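Local coordinates for hypothetical protein (Nostoc punctiforme, PDB 2O62) that is of unknown function but pairs two calycin-like beta domains, the second related to a biogenesis factor required for ATP synthase, at residues 15-20 with 124-129; 94-99 with 247-252; 100-105 with 129-134; 152-157 with 260-265. All blocks are in the same frame, centred on the assembly; numbering follows the deposited sequence.

In the fold
Contacts 1 and 3 lie at the surface, their centres about 17 Å from the centre of the chain; contact 2 is buried near that centre, and contact 4 is also largely buried. Contact 1 zips strands 14-23 and 117-127 together, and contact 3, which shares G129 with it, ties the loop after 117-127 to the neighbouring hairpin by hydrogen bonds from the side chains of N102 and R103 to a side-chain hydroxyl and backbone oxygens of the loop. Contact 4 uses the same ladder chemistry as contact 1, but in the ten-stranded barrel, where it pairs first and last strands. Contact 2 has no direct hydrogen bond: apolar side chains of strand 93-100 meet those of 245-253, joining the two sheets.

Contact 1: residues 15-20 with 124-129; sequences VWEGSF and REHLAG. With GOL (glycerol), chain H.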
loop_
_atom_site.group_PDB
_atom_site.type_symbol
_atom_site.label_atom_id
_atom_site.label_comp_id
_atom_site.label_asym_id
_atom_site.label_seq_id
_atom_site.Cartn_x
_atom_site.Cartn_y
_atom_site.Cartn_z
ATOM N N VAL A 15 -6.200 3.281 19.555
ATOM C CA VAL A 15 -7.575 3.046 19.155
ATOM C C VAL A 15 -7.759 3.749 17.810
ATOM O O VAL A 15 -7.652 4.957 17.740
ATOM C CB VAL A 15 -8.571 3.577 20.180
ATOM C CG1 VAL A 15 -9.986 3.342 19.731
ATOM C CG2 VAL A 15 -8.337 2.935 21.531
ATOM N N TRP A 16 -7.946 2.957 16.763
ATOM C CA TRP A 16 -8.013 3.444 15.407
ATOM C C TRP A 16 -9.476 3.397 14.998
ATOM O O TRP A 16 -10.081 2.322 14.890
ATOM C CB TRP A 16 -7.146 2.600 14.474
ATOM C CG TRP A 16 -5.714 2.653 14.791
ATOM C CD1 TRP A 16 -4.979 1.701 15.454
ATOM C CD2 TRP A 16 -4.829 3.723 14.523
ATOM N NE1 TRP A 16 -3.668 2.104 15.559
ATOM C CE2 TRP A 16 -3.542 3.345 15.010
ATOM C CE3 TRP A 16 -4.972 4.951 13.863
ATOM C CZ2 TRP A 16 -2.425 4.162 14.888
ATOM C CZ3 TRP A 16 -3.861 5.771 13.747
ATOM C CH2 TRP A 16 -2.595 5.369 14.246
ATOM N N GLU A 17 -10.026 4.581 14.719
ATOM C CA GLU A 17 -11.406 4.721 14.309
ATOM C C GLU A 17 -11.486 5.118 12.844
ATOM O O GLU A 17 -10.620 5.799 12.333
ATOM C CB GLU A 17 -12.076 5.790 15.145
ATOM C CG GLU A 17 -12.105 5.463 16.622
ATOM C CD GLU A 17 -13.178 6.230 17.325
ATOM O OE1 GLU A 17 -12.947 7.438 17.552
ATOM O OE2 GLU A 17 -14.247 5.632 17.631
ATOM N N GLY A 18 -12.519 4.674 12.159
ATOM C CA GLY A 18 -12.713 5.094 10.799
ATOM C C GLY A 18 -13.695 4.223 10.080
ATOM O O GLY A 18 -14.812 4.048 10.533
ATOM N N SER A 19 -13.272 3.707 8.933
ATOM C CA SER A 19 -14.074 2.724 8.204
ATOM C C SER A 19 -13.278 1.775 7.360
ATOM O O SER A 19 -12.109 2.044 7.061
ATOM C CB SER A 19 -15.066 3.429 7.280
ATOM O OG SER A 19 -14.430 4.086 6.225
ATOM N N PHE A 20 -13.964 0.705 6.952
ATOM C CA PHE A 20 -13.492 -0.236 5.940
ATOM C C PHE A 20 -14.368 -0.049 4.731
ATOM O O PHE A 20 -15.566 -0.258 4.826
ATOM C CB PHE A 20 -13.684 -1.673 6.418
ATOM C CG PHE A 20 -12.674 -2.143 7.454
ATOM C CD1 PHE A 20 -12.463 -1.441 8.624
ATOM C CD2 PHE A 20 -12.017 -3.356 7.317
ATOM C CE1 PHE A 20 -11.561 -1.886 9.583
ATOM C CE2 PHE A 20 -11.125 -3.808 8.307
ATOM C CZ PHE A 20 -10.912 -3.086 9.414
ATOM N N ARG A 124 -9.387 3.760 6.177
ATOM C CA ARG A 124 -8.932 5.097 6.584
ATOM C C ARG A 124 -9.205 5.285 8.055
ATOM O O ARG A 124 -10.351 5.383 8.443
ATOM C CB ARG A 124 -9.665 6.187 5.794
ATOM C CG ARG A 124 -9.351 6.156 4.316
ATOM C CD ARG A 124 -10.364 6.927 3.515
ATOM N NE ARG A 124 -11.575 6.160 3.306
ATOM C CZ ARG A 124 -12.650 6.599 2.642
ATOM N NH1 ARG A 124 -12.674 7.800 2.130
ATOM N NH2 ARG A 124 -13.675 5.792 2.477
ATOM N N GLU A 125 -8.138 5.379 8.840
ATOM C CA GLU A 125 -8.217 5.344 10.283
ATOM C C GLU A 125 -7.530 6.542 10.893
ATOM O O GLU A 125 -6.477 6.967 10.430
ATOM C CB GLU A 125 -7.579 4.075 10.816
ATOM C CG GLU A 125 -8.398 2.814 10.528
ATOM C CD GLU A 125 -7.622 1.550 10.734
ATOM O OE1 GLU A 125 -6.400 1.540 10.484
ATOM O OE2 GLU A 125 -8.226 0.531 11.133
ATOM N N HIS A 126 -8.136 7.062 11.951
ATOM C CA HIS A 126 -7.581 8.157 12.743
ATOM C C HIS A 126 -7.644 7.725 14.206
ATOM O O HIS A 126 -8.547 6.986 14.678
ATOM C CB HIS A 126 -8.333 9.468 12.505
ATOM C CG HIS A 126 -9.776 9.402 12.861
ATOM N ND1 HIS A 126 -10.738 8.921 11.993
ATOM C CD2 HIS A 126 -10.420 9.697 14.019
ATOM C CE1 HIS A 126 -11.914 8.949 12.598
ATOM N NE2 HIS A 126 -11.749 9.405 13.830
ATOM N N LEU A 127 -6.658 8.158 14.951
ATOM C CA LEU A 127 -6.646 7.901 16.375
ATOM C C LEU A 127 -7.886 8.512 17.019
ATOM O O LEU A 127 -8.224 9.685 16.764
ATOM C CB LEU A 127 -5.401 8.492 17.019
ATOM C CG LEU A 127 -4.150 7.682 16.792
ATOM C CD1 LEU A 127 -3.042 8.489 17.417
ATOM C CD2 LEU A 127 -4.281 6.255 17.451
ATOM N N ALA A 128 -8.500 7.737 17.912
ATOM C CA ALA A 128 -9.679 8.164 18.632
ATOM C C ALA A 128 -9.377 9.475 19.364
ATOM O O ALA A 128 -8.363 9.589 20.049
ATOM C CB ALA A 128 -10.160 7.082 19.632
ATOM N N GLY A 129 -10.245 10.460 19.160
ATOM C CA GLY A 129 -10.072 11.796 19.730
ATOM C C GLY A 129 -9.214 12.751 18.927
ATOM O O GLY A 129 -9.027 13.921 19.323
HETATM C C1 GOL H . -14.112 10.918 15.386
HETATM O O1 GOL H . -13.990 9.539 15.732
HETATM C C2 GOL H . -13.339 11.898 16.274
HETATM O O2 GOL H . -12.884 13.030 15.561
HETATM C C3 GOL H . -12.130 11.233 16.868
HETATM O O3 GOL H . -12.573 10.129 17.627
HETATM O O HOH W 1 -10.752 0.943 12.291
HETATM O O HOH W 2 -12.088 3.776 4.816
#
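L127 lies alongside W16 and sets CD2 over one face of the indole, 3.6 Å from the centroid of its six-membered ring and almost on the ring normal. This is the tight part of the contact, a CH-pi contact on the W16 and L127 face of the sheet, with W16 NE1 held by N12 O. On the same flank E125 CD packs against W16 CB at 3.9 Å, while its carboxylate turns to R104 and R106 and a water links E125 OE2 to W16 O. E17 and H126 form a hydrogen-bonded pair, E17 N to H126 O and H126 N to E17 O, both 2.8 Å. G18 follows; a side chain here would run into R124 O. Toward S19 and R124 the ladder slackens, its two backbone bonds weak and a water spanning S19 OG and R124 NE; S19 OG also bonds D32 OD1, and R124 NH1 forms a salt bridge with E134. The other face is more open. The H126 ring, with CG between backbone N and carbonyl carbon (chi1 60°), comes under E17 CB, and glycerol O1 meets NE2 at the ring edge, 2.9 Å away. Glycerol O3, probably from the crystallisation liquor, is gripped by E17 OE1 at 2.7 Å and by G129 N, while E17 OE2 pairs with R36. This is an antiparallel ladder between the first and last strands of a calycin-like domain.

Contact 2: residues 94-99 with 247-252; sequences GELAFV and QRMIRS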
loop_
_atom_site.group_PDB
_atom_site.type_symbol
_atom_site.label_atom_id
_atom_site.label_comp_id
_atom_site.label_asym_id
_atom_site.label_seq_id
_atom_site.Cartn_x
_atom_site.Cartn_y
_atom_site.Cartn_z
ATOM N N GLY A 94 -3.101 -8.551 -1.246
ATOM C CA GLY A 94 -2.395 -8.287 -0.007
ATOM C C GLY A 94 -2.669 -6.842 0.406
ATOM O O GLY A 94 -3.392 -6.115 -0.269
ATOM N N GLU A 95 -2.061 -6.430 1.513
ATOM C CA GLU A 95 -2.350 -5.144 2.139
ATOM C C GLU A 95 -1.079 -4.312 2.258
ATOM O O GLU A 95 -0.040 -4.826 2.687
ATOM C CB GLU A 95 -2.898 -5.390 3.532
ATOM C CG GLU A 95 -3.157 -4.131 4.351
ATOM C CD GLU A 95 -3.633 -4.424 5.762
ATOM O OE1 GLU A 95 -3.706 -5.608 6.146
ATOM O OE2 GLU A 95 -3.916 -3.480 6.505
ATOM N N LEU A 96 -1.179 -3.037 1.914
ATOM C CA LEU A 96 -0.151 -2.057 2.209
ATOM C C LEU A 96 -0.727 -1.071 3.218
ATOM O O LEU A 96 -1.725 -0.431 2.965
ATOM C CB LEU A 96 0.248 -1.345 0.909
ATOM C CG LEU A 96 0.684 -2.389 -0.162
ATOM C CD1 LEU A 96 0.517 -1.882 -1.509
ATOM C CD2 LEU A 96 2.027 -2.868 0.017
ATOM N N ALA A 97 -0.060 -0.922 4.340
ATOM C CA ALA A 97 -0.581 -0.155 5.472
ATOM C C ALA A 97 0.414 0.928 5.879
ATOM O O ALA A 97 1.482 0.623 6.388
ATOM C CB ALA A 97 -0.842 -1.119 6.661
ATOM N N PHE A 98 0.060 2.188 5.623
ATOM C CA PHE A 98 0.843 3.356 6.002
ATOM C C PHE A 98 0.409 3.934 7.353
ATOM O O PHE A 98 -0.778 4.101 7.610
ATOM C CB PHE A 98 0.736 4.479 4.942
ATOM C CG PHE A 98 1.030 4.051 3.536
ATOM C CD1 PHE A 98 0.011 3.567 2.704
ATOM C CD2 PHE A 98 2.311 4.194 3.015
ATOM C CE1 PHE A 98 0.262 3.220 1.401
ATOM C CE2 PHE A 98 2.570 3.814 1.704
ATOM C CZ PHE A 98 1.567 3.326 0.921
ATOM N N VAL A 99 1.387 4.257 8.193
ATOM C CA VAL A 99 1.187 4.950 9.436
ATOM C C VAL A 99 1.851 6.336 9.321
ATOM O O VAL A 99 2.977 6.471 8.839
ATOM C CB VAL A 99 1.768 4.164 10.571
ATOM C CG1 VAL A 99 1.591 4.914 11.895
ATOM C CG2 VAL A 99 1.129 2.776 10.607
ATOM N N GLN A 247 4.162 8.879 0.113
ATOM C CA GLN A 247 4.813 7.616 0.307
ATOM C C GLN A 247 4.285 6.621 -0.689
ATOM O O GLN A 247 3.134 6.678 -1.084
ATOM C CB GLN A 247 4.644 7.070 1.749
ATOM C CG GLN A 247 5.479 7.810 2.762
ATOM C CD GLN A 247 5.486 7.177 4.115
ATOM O OE1 GLN A 247 4.480 6.684 4.579
ATOM N NE2 GLN A 247 6.673 7.122 4.743
ATOM N N ARG A 248 5.144 5.700 -1.079
ATOM C CA ARG A 248 4.743 4.542 -1.897
ATOM C C ARG A 248 5.240 3.263 -1.213
ATOM O O ARG A 248 6.339 3.238 -0.651
ATOM C CB ARG A 248 5.312 4.654 -3.290
ATOM C CG ARG A 248 4.760 5.859 -4.041
ATOM C CD ARG A 248 5.274 5.903 -5.450
ATOM N NE ARG A 248 6.663 6.425 -5.543
ATOM C CZ ARG A 248 7.728 5.710 -5.950
ATOM N NH1 ARG A 248 7.615 4.448 -6.338
ATOM N NH2 ARG A 248 8.927 6.265 -6.017
HETATM N N MSE A 249 4.443 2.198 -1.260
HETATM C CA MSE A 249 4.854 0.930 -0.690
HETATM C C MSE A 249 4.694 -0.184 -1.728
HETATM O O MSE A 249 3.713 -0.227 -2.431
HETATM C CB MSE A 249 4.103 0.610 0.609
HETATM C CG MSE A 249 4.710 -0.480 1.367
HETATM SE SE MSE A 249 3.745 -1.180 2.943
HETATM C CE MSE A 249 3.767 0.359 3.936
ATOM N N ILE A 250 5.695 -1.052 -1.826
ATOM C CA ILE A 250 5.778 -2.116 -2.824
ATOM C C ILE A 250 6.101 -3.435 -2.130
ATOM O O ILE A 250 7.152 -3.548 -1.503
ATOM C CB ILE A 250 6.854 -1.838 -3.837
ATOM C CG1 ILE A 250 6.669 -0.437 -4.452
ATOM C CG2 ILE A 250 6.839 -2.912 -4.911
ATOM C CD1 ILE A 250 7.574 0.602 -3.896
ATOM N N ARG A 251 5.190 -4.407 -2.236
ATOM C CA ARG A 251 5.394 -5.789 -1.768
ATOM C C ARG A 251 5.809 -6.629 -2.977
ATOM O O ARG A 251 5.060 -6.739 -3.944
ATOM C CB ARG A 251 4.100 -6.353 -1.176
ATOM C CG ARG A 251 4.193 -7.671 -0.397
ATOM C CD ARG A 251 2.766 -8.158 -0.097
ATOM N NE ARG A 251 2.843 -9.461 0.561
ATOM C CZ ARG A 251 3.089 -9.651 1.844
ATOM N NH1 ARG A 251 3.170 -8.652 2.698
ATOM N NH2 ARG A 251 3.181 -10.902 2.286
ATOM N N SER A 252 7.010 -7.174 -2.935
ATOM C CA SER A 252 7.644 -7.771 -4.120
ATOM C C SER A 252 7.709 -9.287 -4.064
ATOM O O SER A 252 8.157 -9.853 -3.083
ATOM C CB SER A 252 9.040 -7.197 -4.293
ATOM O OG SER A 252 9.000 -5.778 -4.457
HETATM O O HOH W 3 4.667 5.438 6.705
#
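This is a buried face-to-face contact between two sheets near the centre of the chain: L96 and F98 of strand 93-100 interleave with Q247 and M249 (selenomethionine) of strand 245-253. The strand axes come no closer than 7.9 Å, and no direct hydrogen bond crosses, so side chains fill the gap. M249 has the largest share. With CG anti to the backbone N (chi1 -166°), its chain reaches across the gap, then bends at the last torsion. SE lies 3.8 Å from L96 CD2, and the terminal CE goes on to A97 O at 3.4 Å while also standing over one face of the F98 ring, toward its rim. L96 slides past M249 in the opposite direction, and its other methyl, CD1, rests on M249 O. One strand belongs to the nine-stranded sheet and the other to the ten-stranded barrel, so the contact forms part of the interface between the two calycin-like domains. F98 enters from the first of these, its CE2 3.7 Å from M249 CB and its ring edge aimed at the backbone carbonyl carbon of R248; W239 and L264 of the barrel also touch it. Replacing F98 by an alanine removes the ring under M249 CE, which is likely to open a gap between the sheets and let the selenomethionine end turn. Beside the ring, Q247 OE1 approaches F98 CD2 at 3.7 Å, the amide and ring planes 43° apart. A water donates to V99 O and Q247 OE1, bridging the strands, and T266 OG1 takes Q247 NE2.

Contact 3: residues 100-105 with 129-134; sequences HENRRL and GTPVAE
N102 CG stands between its backbone N and carbonyl carbon (chi1 75°), which swings the amide out toward T130, whose OG1 takes up the matching position. The two side chains slide past each other in opposite directions, and N102 ND2 gives OG1 a nearly straight hydrogen bond of 2.8 Å, with the oxygen lying in the amide plane. The same nitrogen makes a weak second bond to P131 O at 2.9 Å, strongly bent at the hydrogen (117°). T130 OG1 is also bonded to L127 O, so the hydroxyl ties the start of the loop back to strand 117-127. N102 sits in the type II' beta turn of residues 100-103, the tight turn of the hairpin joining strands 93-100 and 103-111. R103, the last residue of that turn, bends at its second and third torsions and lays CD 3.3 Å from V132 O. Its NH1 reaches A133 O at 2.9 Å; the oxygen lies near the guanidinium plane, but the donor stands 46° out of the carbonyl plane. A133 CB packs on R103 CD at 4.0 Å. The remaining guanidinium donors find partners close by: NE on E125 O, and NH2 on R104 O and in a salt bridge with D217. With so many bonds the group is probably fixed in rotation. E134 turns its carboxylate to R124, linking the end of segment 129-134 to strand 117-127.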
loop_
_atom_site.group_PDB
_atom_site.type_symbol
_atom_site.label_atom_id
_atom_site.label_comp_id
_atom_site.label_asym_id
_atom_site.label_seq_id
_atom_site.Cartn_x
_atom_site.Cartn_y
_atom_site.Cartn_z
ATOM N N HIS A 100 1.122 7.367 9.717
ATOM C CA HIS A 100 1.634 8.739 9.755
ATOM C C HIS A 100 0.916 9.560 10.805
ATOM O O HIS A 100 -0.271 9.866 10.640
ATOM C CB HIS A 100 1.423 9.407 8.400
ATOM C CG HIS A 100 1.896 10.832 8.351
ATOM N ND1 HIS A 100 3.223 11.168 8.163
ATOM C CD2 HIS A 100 1.226 12.000 8.453
ATOM C CE1 HIS A 100 3.347 12.482 8.170
ATOM N NE2 HIS A 100 2.153 13.012 8.356
ATOM N N GLU A 101 1.616 9.869 11.896
ATOM C CA GLU A 101 1.080 10.714 12.959
ATOM C C GLU A 101 -0.236 10.099 13.488
ATOM O O GLU A 101 -0.206 8.981 13.994
ATOM C CB GLU A 101 0.962 12.181 12.465
ATOM C CG GLU A 101 2.337 12.773 12.076
ATOM C CD GLU A 101 2.315 14.246 11.674
ATOM O OE1 GLU A 101 1.208 14.820 11.449
ATOM O OE2 GLU A 101 3.423 14.827 11.538
ATOM N N ASN A 102 -1.364 10.796 13.362
ATOM C CA ASN A 102 -2.656 10.315 13.906
ATOM C C ASN A 102 -3.471 9.439 12.948
ATOM O O ASN A 102 -4.636 9.200 13.197
ATOM C CB ASN A 102 -3.558 11.500 14.369
ATOM C CG ASN A 102 -4.214 12.266 13.195
ATOM O OD1 ASN A 102 -3.510 12.682 12.238
ATOM N ND2 ASN A 102 -5.561 12.484 13.274
ATOM N N ARG A 103 -2.883 9.064 11.822
ATOM C CA ARG A 103 -3.582 8.400 10.734
ATOM C C ARG A 103 -2.930 7.095 10.361
ATOM O O ARG A 103 -1.704 6.951 10.440
ATOM C CB ARG A 103 -3.561 9.275 9.463
ATOM C CG ARG A 103 -4.475 10.494 9.508
ATOM C CD ARG A 103 -5.973 10.215 9.429
ATOM N NE ARG A 103 -6.228 9.088 8.540
ATOM C CZ ARG A 103 -6.336 9.166 7.222
ATOM N NH1 ARG A 103 -6.383 10.347 6.630
ATOM N NH2 ARG A 103 -6.460 8.045 6.514
ATOM N N ARG A 104 -3.760 6.154 9.925
ATOM C CA ARG A 104 -3.305 5.044 9.095
ATOM C C ARG A 104 -4.121 5.064 7.823
ATOM O O ARG A 104 -5.297 5.488 7.816
ATOM C CB ARG A 104 -3.400 3.684 9.765
ATOM C CG ARG A 104 -2.841 3.638 11.148
ATOM C CD ARG A 104 -2.515 2.234 11.583
ATOM N NE ARG A 104 -3.691 1.403 11.711
ATOM C CZ ARG A 104 -3.706 0.144 12.128
ATOM N NH1 ARG A 104 -2.588 -0.458 12.488
ATOM N NH2 ARG A 104 -4.852 -0.522 12.202
ATOM N N LEU A 105 -3.491 4.642 6.738
ATOM C CA LEU A 105 -4.187 4.407 5.483
ATOM C C LEU A 105 -3.755 3.054 5.033
ATOM O O LEU A 105 -2.548 2.847 4.773
ATOM C CB LEU A 105 -3.825 5.404 4.379
ATOM C CG LEU A 105 -4.491 4.847 3.089
ATOM C CD1 LEU A 105 -5.906 5.449 2.945
ATOM C CD2 LEU A 105 -3.763 4.901 1.856
ATOM N N GLY A 129 -10.245 10.460 19.160
ATOM C CA GLY A 129 -10.072 11.796 19.730
ATOM C C GLY A 129 -9.214 12.751 18.927
ATOM O O GLY A 129 -9.027 13.921 19.323
ATOM N N THR A 130 -8.729 12.298 17.782
ATOM C CA THR A 130 -7.960 13.170 16.872
ATOM C C THR A 130 -8.786 13.430 15.635
ATOM O O THR A 130 -9.773 12.750 15.395
ATOM C CB THR A 130 -6.602 12.567 16.536
ATOM O OG1 THR A 130 -6.740 11.465 15.619
ATOM C CG2 THR A 130 -5.958 12.090 17.788
ATOM N N PRO A 131 -8.417 14.445 14.842
ATOM C CA PRO A 131 -9.207 14.752 13.663
ATOM C C PRO A 131 -9.249 13.633 12.633
ATOM O O PRO A 131 -8.292 12.891 12.489
ATOM C CB PRO A 131 -8.468 15.976 13.074
ATOM C CG PRO A 131 -7.836 16.607 14.253
ATOM C CD PRO A 131 -7.313 15.399 15.005
ATOM N N VAL A 132 -10.343 13.549 11.883
ATOM C CA VAL A 132 -10.476 12.566 10.801
ATOM C C VAL A 132 -9.398 12.790 9.735
ATOM O O VAL A 132 -8.821 11.839 9.210
ATOM C CB VAL A 132 -11.900 12.632 10.186
ATOM C CG1 VAL A 132 -12.022 11.730 8.962
ATOM C CG2 VAL A 132 -12.897 12.217 11.211
ATOM N N ALA A 133 -9.117 14.063 9.472
ATOM C CA ALA A 133 -7.980 14.470 8.683
ATOM C C ALA A 133 -7.998 13.739 7.357
ATOM O O ALA A 133 -6.994 13.179 6.919
ATOM C CB ALA A 133 -6.696 14.191 9.433
ATOM N N GLU A 134 -9.163 13.725 6.727
ATOM C CA GLU A 134 -9.293 13.157 5.409
ATOM C C GLU A 134 -8.566 14.008 4.341
ATOM O O GLU A 134 -8.743 15.223 4.241
ATOM C CB GLU A 134 -10.766 13.015 5.064
ATOM C CG GLU A 134 -11.048 12.365 3.721
ATOM C CD GLU A 134 -10.921 10.838 3.729
ATOM O OE1 GLU A 134 -10.606 10.218 4.787
ATOM O OE2 GLU A 134 -11.150 10.272 2.634
#

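Contact 4: residues 152-157 with 260-265; sequences VTIYRD and VSLTLV
T153 and T263 face each other across a non-hydrogen-bonded pair in the antiparallel ladder that closes the calycin-like barrel, first strand 145-155 against last strand 259-269. Their side chains cross obliquely, and the two hydroxyls meet at OG1 to OG1, 2.8 Å, forming a hydrogen bond in which either could donate. T153 CG2, anti to the backbone N (chi1 -59° for OG1), is thereby turned toward the neighbouring S261, 3.7 Å from its CB. A valine in place of T153 would lose the hydroxyl and is likely to leave T263 OG1 without this partner on a face where F184 touches both threonines. Farther along this face Y155 sets CD1 on S261 CB at 3.7 Å, while its OH goes to D162. On the other face I154 and L262 lie side by side, pointing the same way, with I154 CG1 4.1 Å from L262 CB; F74 touches both. The backbone is bonded twice at each of the pairs V152-L264 and I154-L262. V260 and S261 form a classic beta bulge opposite S252 of the neighbouring strand 245-253. Across the ladder, a water donates to V260 O at 2.7 Å while accepting a weak bond from R156 N.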
loop_
_atom_site.group_PDB
_atom_site.type_symbol
_atom_site.label_atom_id
_atom_site.label_comp_id
_atom_site.label_asym_id
_atom_site.label_seq_id
_atom_site.Cartn_x
_atom_site.Cartn_y
_atom_site.Cartn_z
ATOM N N VAL A 152 13.501 2.433 1.617
ATOM C CA VAL A 152 14.051 1.363 2.414
ATOM C C VAL A 152 13.390 0.055 1.969
ATOM O O VAL A 152 12.153 -0.034 1.964
ATOM C CB VAL A 152 13.703 1.548 3.906
ATOM C CG1 VAL A 152 14.339 0.463 4.781
ATOM C CG2 VAL A 152 14.162 2.918 4.382
ATOM N N THR A 153 14.225 -0.946 1.694
ATOM C CA THR A 153 13.763 -2.293 1.363
ATOM C C THR A 153 14.186 -3.164 2.510
ATOM O O THR A 153 15.382 -3.218 2.908
ATOM C CB THR A 153 14.318 -2.830 0.009
ATOM O OG1 THR A 153 13.910 -1.947 -1.069
ATOM C CG2 THR A 153 13.795 -4.262 -0.260
ATOM N N ILE A 154 13.189 -3.858 3.043
ATOM C CA ILE A 154 13.400 -4.889 4.040
ATOM C C ILE A 154 13.013 -6.280 3.507
ATOM O O ILE A 154 12.257 -6.409 2.559
ATOM C CB ILE A 154 12.620 -4.582 5.341
ATOM C CG1 ILE A 154 11.136 -4.454 5.102
ATOM C CG2 ILE A 154 13.163 -3.316 6.014
ATOM C CD1 ILE A 154 10.375 -4.208 6.410
ATOM N N TYR A 155 13.557 -7.304 4.163
ATOM C CA TYR A 155 13.563 -8.676 3.651
ATOM C C TYR A 155 12.965 -9.610 4.660
ATOM O O TYR A 155 13.022 -9.363 5.842
ATOM C CB TYR A 155 14.984 -9.114 3.281
ATOM C CG TYR A 155 15.540 -8.191 2.214
ATOM C CD1 TYR A 155 15.309 -8.423 0.871
ATOM C CD2 TYR A 155 16.329 -7.106 2.561
ATOM C CE1 TYR A 155 15.795 -7.565 -0.110
ATOM C CE2 TYR A 155 16.835 -6.248 1.600
ATOM C CZ TYR A 155 16.570 -6.496 0.255
ATOM O OH TYR A 155 17.044 -5.651 -0.721
ATOM N N ARG A 156 12.398 -10.698 4.164
ATOM C CA ARG A 156 11.806 -11.707 5.019
ATOM C C ARG A 156 12.743 -12.460 5.885
ATOM O O ARG A 156 12.342 -12.907 6.949
ATOM C CB ARG A 156 11.095 -12.729 4.184
ATOM C CG ARG A 156 9.948 -12.194 3.466
ATOM C CD ARG A 156 9.362 -13.313 2.700
ATOM N NE ARG A 156 9.173 -14.469 3.559
ATOM C CZ ARG A 156 9.036 -15.704 3.106
ATOM N NH1 ARG A 156 9.036 -15.959 1.796
ATOM N NH2 ARG A 156 8.885 -16.704 3.962
ATOM N N ASP A 157 13.969 -12.659 5.411
ATOM C CA ASP A 157 15.014 -13.285 6.198
ATOM C C ASP A 157 15.604 -12.299 7.180
ATOM O O ASP A 157 16.504 -12.628 7.924
ATOM C CB ASP A 157 16.110 -13.885 5.293
ATOM C CG ASP A 157 16.579 -12.933 4.200
ATOM O OD1 ASP A 157 16.625 -11.715 4.454
ATOM O OD2 ASP A 157 16.916 -13.408 3.087
ATOM N N VAL A 260 9.458 -11.858 -1.483
ATOM C CA VAL A 260 10.872 -11.673 -1.171
ATOM C C VAL A 260 11.158 -10.435 -0.331
ATOM O O VAL A 260 12.086 -10.455 0.464
ATOM C CB VAL A 260 11.774 -11.694 -2.446
ATOM C CG1 VAL A 260 11.719 -13.080 -3.075
ATOM C CG2 VAL A 260 11.367 -10.700 -3.419
ATOM N N SER A 261 10.384 -9.369 -0.497
ATOM C CA SER A 261 10.756 -8.104 0.146
ATOM C C SER A 261 9.599 -7.095 0.179
ATOM O O SER A 261 8.554 -7.281 -0.484
ATOM C CB SER A 261 11.987 -7.526 -0.546
ATOM O OG SER A 261 11.645 -7.000 -1.824
ATOM N N LEU A 262 9.817 -6.016 0.935
ATOM C CA LEU A 262 8.880 -4.921 1.059
ATOM C C LEU A 262 9.657 -3.644 1.074
ATOM O O LEU A 262 10.680 -3.526 1.747
ATOM C CB LEU A 262 8.103 -5.053 2.357
ATOM C CG LEU A 262 6.980 -4.111 2.643
ATOM C CD1 LEU A 262 5.867 -4.419 1.699
ATOM C CD2 LEU A 262 6.504 -4.311 4.126
ATOM N N THR A 263 9.177 -2.680 0.303
ATOM C CA THR A 263 9.838 -1.385 0.141
ATOM C C THR A 263 8.914 -0.222 0.494
ATOM O O THR A 263 7.748 -0.213 0.099
ATOM C CB THR A 263 10.283 -1.216 -1.352
ATOM O OG1 THR A 263 11.216 -2.273 -1.670
ATOM C CG2 THR A 263 10.962 0.113 -1.592
ATOM N N LEU A 264 9.464 0.772 1.215
ATOM C CA LEU A 264 8.753 1.998 1.543
ATOM C C LEU A 264 9.550 3.197 1.060
ATOM O O LEU A 264 10.695 3.399 1.434
ATOM C CB LEU A 264 8.470 2.062 3.047
ATOM C CG LEU A 264 7.649 3.279 3.514
ATOM C CD1 LEU A 264 6.303 3.266 3.011
ATOM C CD2 LEU A 264 7.621 3.250 5.068
ATOM N N VAL A 265 8.935 3.922 0.133
ATOM C CA VAL A 265 9.483 5.126 -0.477
ATOM C C VAL A 265 8.853 6.346 0.199
ATOM O O VAL A 265 7.645 6.415 0.353
ATOM C CB VAL A 265 9.106 5.170 -1.926
ATOM C CG1 VAL A 265 9.686 6.382 -2.599
ATOM C CG2 VAL A 265 9.544 3.882 -2.627
HETATM O O HOH W 4 13.608 -12.267 1.800
#